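Local atomic coordinates of type III Pentaketide Synthase (Neurospora crassa, PDB entry 3EUO), a protein that is a fungal type III polyketide synthase of the chalcone/stilbene synthase family, probably joining acyl units into pentaketide products by acyl transfer. Residues L8-P13 with S202-A207; E32-K37 with A190-R195; P166-V171 with I214-G219; E238-F243 with V253-V258; D290-M295 with G354-Y359. All blocks are in the same frame, centred on the assembly; numbering follows the deposited sequence.

Contact 1. Residues L8-P13 with S202-A207; sequences LGVQYP and SDCASA
Tyr12 and Cys204 meet where strand 4-11 runs out beside strand 204-211, two antiparallel neighbours of the central sheet (axes 172° apart). Up to there the backbones are zipped by two reciprocal pairs, Gly9 with Ala207 and Gln11 with Ala205; the bond from Gln11 N to Ala205 O, 2.9 Å, is almost straight. The Tyr12 side chain leaves with CG opposite its carbonyl carbon (chi1 -76°), which swings the ring over the other strand. From CB the path reaches CG, 4.0 Å from Cys204 SG, and then CD1, where Asp203 O lies 3.5 Å away at the ring edge, near its plane. CE1 comes closest to the sulfur, 3.3 Å from Cys204 SG; CZ is 3.6 Å from Cys204 SG, and OH at the tip bonds to Ser337 OG. Cys204 SG sits over one ring face, 20° off the normal and 3.6 Å from the centroid: a sulfur-aromatic contact. Beside it, Pro13 CD presses on Asp203 O at 3.2 Å, and the Asp203 carboxylate turns to Thr178 and Ser177. Asp203 O is buried without a hydrogen-bond partner in the model, so beyond the Gln11-Ala205 pair the contact probably rests on dispersion and weak polarisation.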
# COMPACT_ATOMS: atom_id res chain seq x y z
N LEU A 8 -5.35 -20.96 7.28
CA LEU A 8 -4.38 -20.06 7.90
C LEU A 8 -3.02 -20.73 7.84
O LEU A 8 -2.93 -21.96 7.92
CB LEU A 8 -4.73 -19.77 9.37
CG LEU A 8 -6.09 -19.18 9.75
CD1 LEU A 8 -7.11 -20.28 10.06
CD2 LEU A 8 -5.94 -18.25 10.95
N GLY A 9 -1.98 -19.92 7.68
CA GLY A 9 -0.61 -20.41 7.69
C GLY A 9 0.31 -19.41 8.34
O GLY A 9 0.12 -18.19 8.21
N VAL A 10 1.32 -19.92 9.04
CA VAL A 10 2.27 -19.08 9.75
C VAL A 10 3.65 -19.67 9.54
O VAL A 10 3.82 -20.89 9.59
CB VAL A 10 1.94 -19.01 11.26
CG1 VAL A 10 2.97 -18.15 12.01
CG2 VAL A 10 0.53 -18.47 11.48
N GLN A 11 4.63 -18.81 9.29
CA GLN A 11 6.01 -19.26 9.19
C GLN A 11 6.95 -18.29 9.88
O GLN A 11 7.21 -17.19 9.37
CB GLN A 11 6.42 -19.49 7.73
CG GLN A 11 7.83 -20.06 7.56
CD GLN A 11 7.96 -21.49 8.08
OE1 GLN A 11 7.01 -22.27 8.03
NE2 GLN A 11 9.14 -21.83 8.57
N TYR A 12 7.42 -18.70 11.05
CA TYR A 12 8.47 -17.97 11.74
C TYR A 12 9.82 -18.38 11.14
O TYR A 12 9.96 -19.49 10.63
CB TYR A 12 8.42 -18.26 13.24
CG TYR A 12 7.31 -17.54 13.98
CD1 TYR A 12 7.42 -16.19 14.31
CD2 TYR A 12 6.13 -18.22 14.35
CE1 TYR A 12 6.39 -15.52 14.99
CE2 TYR A 12 5.11 -17.55 15.04
CZ TYR A 12 5.24 -16.21 15.35
OH TYR A 12 4.22 -15.54 16.02
N PRO A 13 10.81 -17.47 11.19
CA PRO A 13 12.17 -17.80 10.75
C PRO A 13 12.86 -18.80 11.70
O PRO A 13 12.30 -19.14 12.74
CB PRO A 13 12.87 -16.44 10.74
CG PRO A 13 12.10 -15.61 11.71
CD PRO A 13 10.70 -16.07 11.65
N SER A 202 9.95 -8.57 16.43
CA SER A 202 10.42 -9.83 15.87
C SER A 202 9.96 -10.01 14.41
O SER A 202 9.24 -9.16 13.86
CB SER A 202 9.91 -10.99 16.74
OG SER A 202 8.49 -11.01 16.78
N ASP A 203 10.36 -11.13 13.81
CA ASP A 203 10.15 -11.42 12.39
C ASP A 203 9.17 -12.58 12.23
O ASP A 203 9.22 -13.55 12.98
CB ASP A 203 11.47 -11.79 11.71
CG ASP A 203 12.58 -10.77 11.94
OD1 ASP A 203 12.26 -9.60 12.25
OD2 ASP A 203 13.76 -11.14 11.82
N CYS A 204 8.29 -12.47 11.24
CA CYS A 204 7.28 -13.49 10.99
C CYS A 204 6.56 -13.23 9.68
O CYS A 204 6.49 -12.10 9.21
CB CYS A 204 6.23 -13.50 12.11
SG CYS A 204 5.01 -14.85 12.02
N ALA A 205 6.01 -14.29 9.09
CA ALA A 205 5.02 -14.12 8.03
C ALA A 205 3.82 -14.96 8.38
O ALA A 205 3.95 -16.05 8.94
CB ALA A 205 5.58 -14.52 6.68
N SER A 206 2.63 -14.45 8.07
CA SER A 206 1.41 -15.18 8.33
C SER A 206 0.40 -14.85 7.26
O SER A 206 0.43 -13.77 6.68
CB SER A 206 0.85 -14.83 9.70
OG SER A 206 0.60 -13.44 9.80
N ALA A 207 -0.50 -15.80 6.99
CA ALA A 207 -1.47 -15.63 5.92
C ALA A 207 -2.78 -16.31 6.25
O ALA A 207 -2.82 -17.28 7.01
CB ALA A 207 -0.91 -16.18 4.60

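Contact 2. Residues E32-K37 with A190-R195; sequences ESPAMK and ALQETR
Ser33 OG is gripped by two donors: Gln192 NE2 at 2.9 Å from Ser33 OG, which lies in the Gln192 amide plane, and Met36 N in the first turn of the helix that Ser33 caps, a longer bond of 3.3 Å to Ser33 OG. The other end of the Gln192 amide is used as well, since Gln192 OE1 accepts from Ala35 N at 2.9 Å, with that donor tilted 31° from the carbonyl plane. Gln192 is bent at chi2 (-60°), which folds its amide back over the start of helix 34-42, so that OE1 also rests 3.3 Å from Ala35 CB and 3.4 Å from Pro34 CD. Gln192 NE2 has a further acceptor in Asp189 O. One planar group therefore serves both a serine oxygen and a first-turn N-H, its rotation fixed by bonds at both ends. With an alanine in place of Ser33, Gln192 NE2 and Met36 N would probably lose their common acceptor, and the amide would be freer to turn. The arrangement is that of a serine N-cap reinforced from outside: Gln192, with positive phi where helix 181-191 ends, ties that end to the start of helix 34-42 on the protein surface.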
# COMPACT_ATOMS: atom_id res chain seq x y z
N GLU A 32 28.82 1.70 27.01
CA GLU A 32 27.69 1.83 27.91
C GLU A 32 27.35 3.30 28.04
O GLU A 32 28.23 4.15 28.06
CB GLU A 32 28.03 1.23 29.29
CG GLU A 32 28.54 -0.21 29.26
CD GLU A 32 30.06 -0.33 29.08
OE1 GLU A 32 30.60 0.11 28.03
OE2 GLU A 32 30.72 -0.88 29.99
N SER A 33 26.05 3.61 28.09
CA SER A 33 25.56 4.97 28.30
C SER A 33 24.28 4.88 29.12
O SER A 33 23.70 3.80 29.20
CB SER A 33 25.29 5.66 26.96
OG SER A 33 24.21 5.05 26.26
N PRO A 34 23.84 6.00 29.74
CA PRO A 34 22.59 5.99 30.51
C PRO A 34 21.37 5.50 29.73
O PRO A 34 20.61 4.64 30.24
CB PRO A 34 22.43 7.46 30.94
CG PRO A 34 23.84 7.96 31.00
CD PRO A 34 24.51 7.31 29.82
N ALA A 35 21.19 5.99 28.50
CA ALA A 35 20.06 5.56 27.69
C ALA A 35 20.16 4.08 27.32
O ALA A 35 19.16 3.36 27.37
CB ALA A 35 19.90 6.42 26.46
N MET A 36 21.37 3.63 26.96
CA MET A 36 21.55 2.22 26.59
C MET A 36 21.28 1.32 27.78
O MET A 36 20.60 0.31 27.63
CB MET A 36 22.96 1.96 26.02
CG MET A 36 23.10 0.57 25.36
SD MET A 36 22.07 0.28 23.88
CE MET A 36 22.87 1.38 22.70
N LYS A 37 21.82 1.66 28.95
CA LYS A 37 21.52 0.91 30.17
C LYS A 37 20.02 0.80 30.45
O LYS A 37 19.53 -0.29 30.78
CB LYS A 37 22.26 1.49 31.39
CG LYS A 37 23.73 1.05 31.48
CD LYS A 37 24.49 1.78 32.60
CE LYS A 37 23.81 1.60 33.96
NZ LYS A 37 24.37 2.49 35.02
N ALA A 190 23.35 7.70 20.24
CA ALA A 190 23.58 9.08 19.77
C ALA A 190 22.61 10.11 20.36
O ALA A 190 23.01 11.23 20.68
CB ALA A 190 23.55 9.14 18.24
N LEU A 191 21.35 9.73 20.48
CA LEU A 191 20.32 10.67 20.92
C LEU A 191 20.07 10.58 22.42
O LEU A 191 19.38 11.44 22.98
CB LEU A 191 19.01 10.43 20.16
CG LEU A 191 19.10 10.48 18.64
CD1 LEU A 191 17.77 10.07 18.03
CD2 LEU A 191 19.53 11.86 18.13
N GLN A 192 20.63 9.55 23.04
CA GLN A 192 20.33 9.23 24.43
C GLN A 192 18.82 9.23 24.69
O GLN A 192 18.35 9.81 25.67
CB GLN A 192 21.07 10.17 25.40
CG GLN A 192 22.56 9.87 25.52
CD GLN A 192 22.82 8.47 26.03
OE1 GLN A 192 22.56 8.15 27.20
NE2 GLN A 192 23.32 7.60 25.15
N GLU A 193 18.06 8.60 23.79
CA GLU A 193 16.64 8.36 24.03
C GLU A 193 16.40 6.89 24.33
O GLU A 193 17.09 6.01 23.80
CB GLU A 193 15.73 8.87 22.90
CG GLU A 193 16.12 8.48 21.51
CD GLU A 193 15.02 8.71 20.47
OE1 GLU A 193 13.84 8.91 20.82
OE2 GLU A 193 15.36 8.65 19.27
N THR A 194 15.44 6.64 25.21
CA THR A 194 15.10 5.28 25.59
C THR A 194 14.14 4.72 24.54
O THR A 194 12.92 4.88 24.63
CB THR A 194 14.49 5.23 27.01
OG1 THR A 194 13.29 6.01 27.04
CG2 THR A 194 15.45 5.83 28.00
N ARG A 195 14.73 4.08 23.54
CA ARG A 195 14.00 3.50 22.42
C ARG A 195 13.85 2.01 22.66
O ARG A 195 14.82 1.27 22.60
CB ARG A 195 14.76 3.74 21.12
CG ARG A 195 15.09 5.20 20.87
CD ARG A 195 15.92 5.37 19.61
NE ARG A 195 15.21 4.90 18.42
CZ ARG A 195 14.32 5.61 17.74
NH1 ARG A 195 14.02 6.86 18.10
NH2 ARG A 195 13.73 5.09 16.67

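Contact 3. Residues P166-V171 with I214-G219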
# COMPACT_ATOMS: atom_id res chain seq x y z
N PRO A 166 -16.98 -15.90 -7.67
CA PRO A 166 -16.19 -16.46 -6.58
C PRO A 166 -15.00 -15.56 -6.25
O PRO A 166 -14.35 -15.02 -7.15
CB PRO A 166 -15.68 -17.79 -7.16
CG PRO A 166 -16.63 -18.12 -8.25
CD PRO A 166 -16.99 -16.79 -8.84
N ALA A 167 -14.77 -15.35 -4.96
CA ALA A 167 -13.57 -14.66 -4.51
C ALA A 167 -12.85 -15.53 -3.51
O ALA A 167 -13.46 -16.05 -2.57
CB ALA A 167 -13.92 -13.31 -3.89
N ARG A 168 -11.56 -15.70 -3.74
CA ARG A 168 -10.67 -16.38 -2.81
C ARG A 168 -9.45 -15.49 -2.67
O ARG A 168 -8.66 -15.35 -3.62
CB ARG A 168 -10.26 -17.75 -3.36
CG ARG A 168 -11.43 -18.64 -3.81
CD ARG A 168 -12.25 -19.20 -2.62
NE ARG A 168 -13.27 -20.13 -3.11
CZ ARG A 168 -14.51 -19.79 -3.48
NH1 ARG A 168 -14.92 -18.53 -3.41
NH2 ARG A 168 -15.34 -20.72 -3.94
N ILE A 169 -9.28 -14.89 -1.50
CA ILE A 169 -8.26 -13.87 -1.33
C ILE A 169 -7.13 -14.31 -0.41
O ILE A 169 -7.37 -14.66 0.74
CB ILE A 169 -8.86 -12.52 -0.85
CG1 ILE A 169 -10.00 -12.10 -1.80
CG2 ILE A 169 -7.76 -11.45 -0.73
CD1 ILE A 169 -10.48 -10.66 -1.65
N LEU A 170 -5.90 -14.28 -0.92
CA LEU A 170 -4.73 -14.50 -0.09
C LEU A 170 -4.45 -13.22 0.67
O LEU A 170 -4.10 -12.20 0.07
CB LEU A 170 -3.51 -14.90 -0.94
CG LEU A 170 -2.18 -15.09 -0.19
CD1 LEU A 170 -2.29 -16.09 0.97
CD2 LEU A 170 -1.08 -15.52 -1.13
N VAL A 171 -4.60 -13.28 1.99
CA VAL A 171 -4.31 -12.14 2.88
C VAL A 171 -3.00 -12.41 3.60
O VAL A 171 -2.89 -13.37 4.36
CB VAL A 171 -5.43 -11.91 3.91
CG1 VAL A 171 -5.30 -10.51 4.53
CG2 VAL A 171 -6.81 -12.08 3.28
N ILE A 214 -18.97 -18.02 -2.69
CA ILE A 214 -19.55 -18.25 -4.01
C ILE A 214 -18.69 -19.28 -4.74
O ILE A 214 -17.46 -19.16 -4.78
CB ILE A 214 -19.71 -16.95 -4.84
CG1 ILE A 214 -20.66 -15.98 -4.14
CG2 ILE A 214 -20.22 -17.25 -6.26
CD1 ILE A 214 -20.77 -14.64 -4.81
N GLY A 215 -19.34 -20.31 -5.28
CA GLY A 215 -18.63 -21.37 -5.97
C GLY A 215 -18.11 -22.45 -5.04
O GLY A 215 -17.41 -23.36 -5.48
N GLU A 216 -18.43 -22.34 -3.75
CA GLU A 216 -18.08 -23.38 -2.77
C GLU A 216 -19.28 -24.30 -2.65
O GLU A 216 -20.42 -23.85 -2.60
CB GLU A 216 -17.77 -22.78 -1.39
CG GLU A 216 -16.70 -21.67 -1.37
CD GLU A 216 -15.34 -22.12 -0.82
OE1 GLU A 216 -14.85 -23.20 -1.22
OE2 GLU A 216 -14.77 -21.36 -0.00
N ALA A 217 -19.01 -25.60 -2.60
CA ALA A 217 -20.05 -26.62 -2.42
C ALA A 217 -20.73 -26.47 -1.06
O ALA A 217 -20.10 -26.03 -0.09
CB ALA A 217 -19.45 -28.01 -2.57
N PRO A 218 -22.04 -26.82 -0.98
CA PRO A 218 -22.74 -26.80 0.31
C PRO A 218 -22.02 -27.66 1.36
O PRO A 218 -21.50 -28.74 1.03
CB PRO A 218 -24.11 -27.40 -0.02
CG PRO A 218 -24.30 -27.11 -1.48
CD PRO A 218 -22.92 -27.24 -2.08
N GLY A 219 -21.98 -27.17 2.59
CA GLY A 219 -21.30 -27.87 3.69
C GLY A 219 -19.78 -27.78 3.64
O GLY A 219 -19.09 -28.65 4.17
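At one end of the central mixed sheet of this thiolase-like fold, the loop that follows strand 204-211 is fastened to the start of strand 168-175 by a two-nitrogen, end-on grip of Arg168 NH1 and NH2 on one carbonyl oxygen, Ile214 O. Arg168 NH2 donates to Ile214 O at 2.8 Å and Arg168 NH1 to the same Ile214 O at 3.0 Å. The acceptor lies within 7° of the guanidinium plane, whereas both donors approach the carbonyl from one face of its own plane. Arg168 NH1 has a second acceptor in the preceding peptide, Ala167 O, 3.0 Å away, and stands above that carbonyl's plane. Three bonds thus fix the rotation of the guanidinium, and the bend of the chain at chi2 (-72°) is what brings it to the loop. Glu216 comes from the opposite direction and lays its carboxylate over a guanidinium face, the two planes 22° apart. Because its oxygen sits out of the guanidinium plane, the pairing of Arg168 NE with Glu216 OE2, 3.7 Å, is a long salt bridge of charges alone; Glu216 OE2 has its hydrogen-bond partner in Ser211 OG. Nearby, Pro166 crosses Ile214 at about a right angle, and Pro166 CB touches Ile214 O at 3.3 Å. Gly215 takes the turn with positive phi, where a side chain would run into the carbonyl before it and crowd Pro166 CG. Closest of the face contacts is Glu216 CG, 3.1 Å from Arg168 NH2.

Contact 4. Residues E238-F243 with V253-V258; sequences EHDLGF and VLSPRV
Leu241 and Gly242 pair antiparallel with Leu254 and Val253 in a beta hairpin: Leu241-Leu254 is a non-hydrogen-bonded pair, Gly242-Val253 a hydrogen-bonded pair exchanging two backbone bonds, and Ser255 N adds a third to Asp240 O at 2.9 Å. On one side of this ribbon Leu241 and Leu254 lie alongside, pointing the same way, with Leu241 CD1 3.8 Å from Leu254 CD1. Past the pairing, Val258 CG2 packs against Asp240 O at 3.1 Å. Arg257 NH1 reaches Asp240 OD2 at 2.7 Å on the syn side, a salt bridge whose N-H is bent to 132°; a bond from Ser255 OG to Asp240 OD1 is doubtful, as that oxygen is crowded in the model. Ser255 OG accepts from Arg257 N, 3.0 Å, capping the turn into helix 258-277. Asp240 OD2 also sits over one face of the His239 ring, offset toward its rim. An alanine in place of Asp240 would probably leave the Arg257 guanidinium without its charge partner and free to turn. Glu238, by contrast, reaches Lys125 of the second subunit. The salt bridge, the Ser255 N bond to Asp240 O and the serine cap imply that charge and backbone bonds together tie the foot of the hairpin to the next helix.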
# COMPACT_ATOMS: atom_id res chain seq x y z
N GLU A 238 -1.01 11.05 15.96
CA GLU A 238 0.03 10.77 14.96
C GLU A 238 1.42 10.70 15.56
O GLU A 238 2.19 9.80 15.24
CB GLU A 238 0.06 11.85 13.87
CG GLU A 238 -1.20 11.98 13.09
CD GLU A 238 -2.14 13.04 13.64
OE1 GLU A 238 -1.96 13.51 14.79
OE2 GLU A 238 -3.08 13.40 12.90
N HIS A 239 1.73 11.64 16.45
CA HIS A 239 3.07 11.76 17.04
C HIS A 239 3.38 10.68 18.08
O HIS A 239 4.53 10.55 18.53
CB HIS A 239 3.26 13.16 17.65
CG HIS A 239 2.32 13.45 18.79
ND1 HIS A 239 0.97 13.70 18.60
CD2 HIS A 239 2.53 13.54 20.12
CE1 HIS A 239 0.40 13.92 19.77
NE2 HIS A 239 1.32 13.84 20.71
N ASP A 240 2.37 9.91 18.45
CA ASP A 240 2.52 8.90 19.49
C ASP A 240 3.04 7.55 19.00
O ASP A 240 3.58 6.77 19.78
CB ASP A 240 1.20 8.70 20.24
CG ASP A 240 0.78 9.93 20.99
OD1 ASP A 240 1.50 10.33 21.92
OD2 ASP A 240 -0.26 10.52 20.64
N LEU A 241 2.88 7.28 17.70
CA LEU A 241 3.20 5.97 17.16
C LEU A 241 3.45 6.09 15.67
O LEU A 241 2.62 6.61 14.93
CB LEU A 241 2.06 4.98 17.43
CG LEU A 241 2.32 3.49 17.22
CD1 LEU A 241 3.55 3.01 17.99
CD2 LEU A 241 1.10 2.68 17.62
N GLY A 242 4.61 5.61 15.24
CA GLY A 242 5.02 5.79 13.85
C GLY A 242 6.25 4.99 13.50
O GLY A 242 6.84 4.31 14.35
N PHE A 243 6.64 5.08 12.23
CA PHE A 243 7.77 4.32 11.70
C PHE A 243 8.27 5.17 10.53
O PHE A 243 7.68 5.16 9.44
CB PHE A 243 7.30 2.93 11.26
CG PHE A 243 8.37 1.86 11.30
CD1 PHE A 243 9.36 1.85 12.29
CD2 PHE A 243 8.35 0.81 10.38
CE1 PHE A 243 10.33 0.84 12.33
CE2 PHE A 243 9.31 -0.20 10.41
CZ PHE A 243 10.30 -0.19 11.39
N VAL A 253 8.75 5.43 16.16
CA VAL A 253 8.24 6.52 16.99
C VAL A 253 7.29 5.87 18.00
O VAL A 253 6.39 5.11 17.61
CB VAL A 253 7.50 7.61 16.16
CG1 VAL A 253 6.88 8.68 17.07
CG2 VAL A 253 8.45 8.27 15.16
N LEU A 254 7.51 6.14 19.28
CA LEU A 254 6.72 5.52 20.34
C LEU A 254 6.72 6.41 21.59
O LEU A 254 7.76 6.63 22.21
CB LEU A 254 7.24 4.11 20.65
CG LEU A 254 6.59 3.24 21.72
CD1 LEU A 254 5.08 3.06 21.51
CD2 LEU A 254 7.28 1.89 21.76
N SER A 255 5.54 6.91 21.94
CA SER A 255 5.41 7.81 23.07
C SER A 255 4.90 7.03 24.28
O SER A 255 4.37 5.92 24.12
CB SER A 255 4.44 8.95 22.75
OG SER A 255 3.11 8.56 23.01
N PRO A 256 5.07 7.60 25.49
CA PRO A 256 4.50 6.97 26.68
C PRO A 256 2.96 6.97 26.70
O PRO A 256 2.37 6.25 27.49
CB PRO A 256 5.06 7.80 27.84
CG PRO A 256 5.48 9.08 27.24
CD PRO A 256 5.84 8.82 25.81
N ARG A 257 2.34 7.76 25.83
CA ARG A 257 0.87 7.86 25.77
C ARG A 257 0.18 6.62 25.22
O ARG A 257 -0.99 6.37 25.52
CB ARG A 257 0.44 9.06 24.92
CG ARG A 257 1.05 10.40 25.30
CD ARG A 257 0.63 11.45 24.28
NE ARG A 257 -0.66 12.04 24.61
CZ ARG A 257 -1.59 12.42 23.73
NH1 ARG A 257 -1.42 12.25 22.42
NH2 ARG A 257 -2.71 12.95 24.18
N VAL A 258 0.89 5.84 24.39
CA VAL A 258 0.27 4.78 23.59
C VAL A 258 -0.58 3.78 24.39
O VAL A 258 -1.73 3.54 24.02
CB VAL A 258 1.29 4.05 22.69
CG1 VAL A 258 0.61 2.92 21.89
CG2 VAL A 258 1.94 5.04 21.74

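Contact 5. Residues D290-M295 with G354-Y359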
# COMPACT_ATOMS: atom_id res chain seq x y z
N ASP A 290 -17.63 -12.93 27.62
CA ASP A 290 -18.28 -14.02 26.88
C ASP A 290 -17.45 -14.50 25.69
O ASP A 290 -17.65 -15.62 25.21
CB ASP A 290 -19.67 -13.60 26.37
CG ASP A 290 -20.69 -13.40 27.49
OD1 ASP A 290 -20.50 -13.93 28.61
OD2 ASP A 290 -21.71 -12.72 27.24
N PHE A 291 -16.55 -13.65 25.20
CA PHE A 291 -15.81 -13.95 23.96
C PHE A 291 -14.39 -14.40 24.24
O PHE A 291 -13.84 -14.14 25.32
CB PHE A 291 -15.74 -12.70 23.07
CG PHE A 291 -17.08 -12.15 22.69
CD1 PHE A 291 -17.71 -12.56 21.52
CD2 PHE A 291 -17.73 -11.22 23.50
CE1 PHE A 291 -18.96 -12.06 21.16
CE2 PHE A 291 -18.98 -10.70 23.15
CZ PHE A 291 -19.59 -11.13 21.97
N ASP A 292 -13.81 -15.09 23.26
CA ASP A 292 -12.36 -15.24 23.19
C ASP A 292 -11.82 -14.00 22.50
O ASP A 292 -12.47 -13.43 21.64
CB ASP A 292 -11.98 -16.49 22.42
CG ASP A 292 -11.93 -17.73 23.31
OD1 ASP A 292 -11.68 -17.58 24.53
OD2 ASP A 292 -12.13 -18.84 22.79
N TRP A 293 -10.63 -13.58 22.90
CA TRP A 293 -10.06 -12.33 22.44
C TRP A 293 -8.70 -12.56 21.77
O TRP A 293 -7.72 -12.94 22.42
CB TRP A 293 -9.92 -11.35 23.61
CG TRP A 293 -11.20 -10.65 23.97
CD1 TRP A 293 -12.27 -11.16 24.65
CD2 TRP A 293 -11.52 -9.28 23.69
NE1 TRP A 293 -13.24 -10.20 24.80
CE2 TRP A 293 -12.81 -9.04 24.21
CE3 TRP A 293 -10.84 -8.24 23.04
CZ2 TRP A 293 -13.44 -7.79 24.11
CZ3 TRP A 293 -11.47 -7.01 22.93
CH2 TRP A 293 -12.75 -6.79 23.47
N ALA A 294 -8.67 -12.35 20.46
CA ALA A 294 -7.44 -12.44 19.70
C ALA A 294 -6.86 -11.02 19.63
O ALA A 294 -7.15 -10.27 18.69
CB ALA A 294 -7.71 -12.98 18.30
N MET A 295 -6.09 -10.64 20.65
CA MET A 295 -5.48 -9.32 20.70
C MET A 295 -4.10 -9.33 20.07
O MET A 295 -3.33 -10.28 20.28
CB MET A 295 -5.36 -8.85 22.15
CG MET A 295 -4.76 -7.45 22.32
SD MET A 295 -5.93 -6.12 21.92
CE MET A 295 -7.37 -6.75 22.78
N GLY A 354 -13.06 -23.55 30.97
CA GLY A 354 -13.18 -24.72 30.10
C GLY A 354 -14.07 -24.51 28.89
O GLY A 354 -14.36 -25.46 28.15
N LYS A 355 -14.51 -23.27 28.68
CA LYS A 355 -15.40 -22.97 27.57
C LYS A 355 -14.68 -22.30 26.41
O LYS A 355 -14.35 -21.10 26.46
CB LYS A 355 -16.62 -22.16 28.03
CG LYS A 355 -17.77 -23.04 28.55
CD LYS A 355 -18.12 -24.13 27.53
CE LYS A 355 -18.92 -25.27 28.14
NZ LYS A 355 -18.89 -26.47 27.24
N VAL A 356 -14.41 -23.10 25.37
CA VAL A 356 -13.89 -22.59 24.11
C VAL A 356 -15.02 -21.84 23.43
O VAL A 356 -16.08 -22.41 23.16
CB VAL A 356 -13.39 -23.72 23.19
CG1 VAL A 356 -12.91 -23.17 21.86
CG2 VAL A 356 -12.29 -24.52 23.87
N LYS A 357 -14.79 -20.55 23.17
CA LYS A 357 -15.85 -19.67 22.69
C LYS A 357 -16.10 -19.80 21.19
O LYS A 357 -15.18 -20.01 20.40
CB LYS A 357 -15.56 -18.22 23.08
CG LYS A 357 -15.34 -18.00 24.58
CD LYS A 357 -16.44 -18.64 25.44
CE LYS A 357 -16.34 -18.21 26.90
NZ LYS A 357 -15.05 -18.60 27.53
N GLU A 358 -17.37 -19.65 20.82
CA GLU A 358 -17.82 -19.73 19.44
C GLU A 358 -17.58 -18.42 18.70
O GLU A 358 -17.61 -18.37 17.47
CB GLU A 358 -19.30 -20.07 19.42
CG GLU A 358 -19.79 -20.74 18.15
CD GLU A 358 -20.95 -21.69 18.39
OE1 GLU A 358 -21.26 -22.00 19.57
OE2 GLU A 358 -21.55 -22.13 17.39
N TYR A 359 -17.35 -17.35 19.46
CA TYR A 359 -17.17 -16.02 18.89
C TYR A 359 -15.90 -15.38 19.42
O TYR A 359 -15.61 -15.43 20.62
CB TYR A 359 -18.40 -15.14 19.17
CG TYR A 359 -19.65 -15.64 18.50
CD1 TYR A 359 -20.02 -15.20 17.22
CD2 TYR A 359 -20.48 -16.57 19.14
CE1 TYR A 359 -21.16 -15.68 16.60
CE2 TYR A 359 -21.62 -17.05 18.52
CZ TYR A 359 -21.96 -16.60 17.26
OH TYR A 359 -23.10 -17.08 16.65
O HOH W 1 -13.32 -16.71 26.70
O HOH W 2 -12.42 -19.68 20.35
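Asp292 and Lys357 cross at about a right angle where strand 292-295, outermost within this chain on its side of the mixed sheet, meets the loop leading into the neighbouring parallel strand 359-366. Asp292 OD2 accepts from Lys357 N at 3.2 Å, the donor standing well above the carboxylate plane (52° out of it), while Asp292 CG rests 3.6 Å from Lys357 CG. Lys357 is bent at chi2 (-50°) and again at chi4, so its chain curls past Asp290, with Lys357 CD 3.3 Å from Asp290 O. Its ammonium does not touch the carboxylate: Lys357 NZ donates to Lys355 O at 2.8 Å and to a water that passes hydrogen bonds on to Phe291 O and Asp292 OD1. The opposite charges are thus linked through solvent, and Asp292 OD1 has its direct salt bridge with Arg318. Phe291 and Tyr359 meet obliquely, not as a stack: Tyr359 CB lies 3.6 Å from Phe291 CD1, near the ring plane at its edge, and the Tyr359 ring leads away to lie edge-to-face with Tyr285. Between these pairs Asp292 N donates to Tyr359 O, in the carbonyl plane, at 3.2 Å. A second water links the two segments, donating to Asp292 OD2 at 2.6 Å and to Lys357 O.

Contacts 1, 3 and 5 all reach the central mixed sheet, yet at different depths. Contact 1 is buried and relies on regular backbone pairing with a sulfur-aromatic contact; contact 3, at the surface, secures a loop by an arginine clasping one backbone carbonyl, with a carboxylate stacked over it, and contacts 1 and 3 touch where Ala207 packs on Leu170 and Val171. Contact 5, partly buried at the edge strand 292-295, adds bridging waters. Contacts 2 and 4 lie outside that sheet, their centres about 18 Å apart: the first is a surface tie between two helix ends made by one neutral amide, the second a hairpin foot with a salt bridge, beside the second subunit.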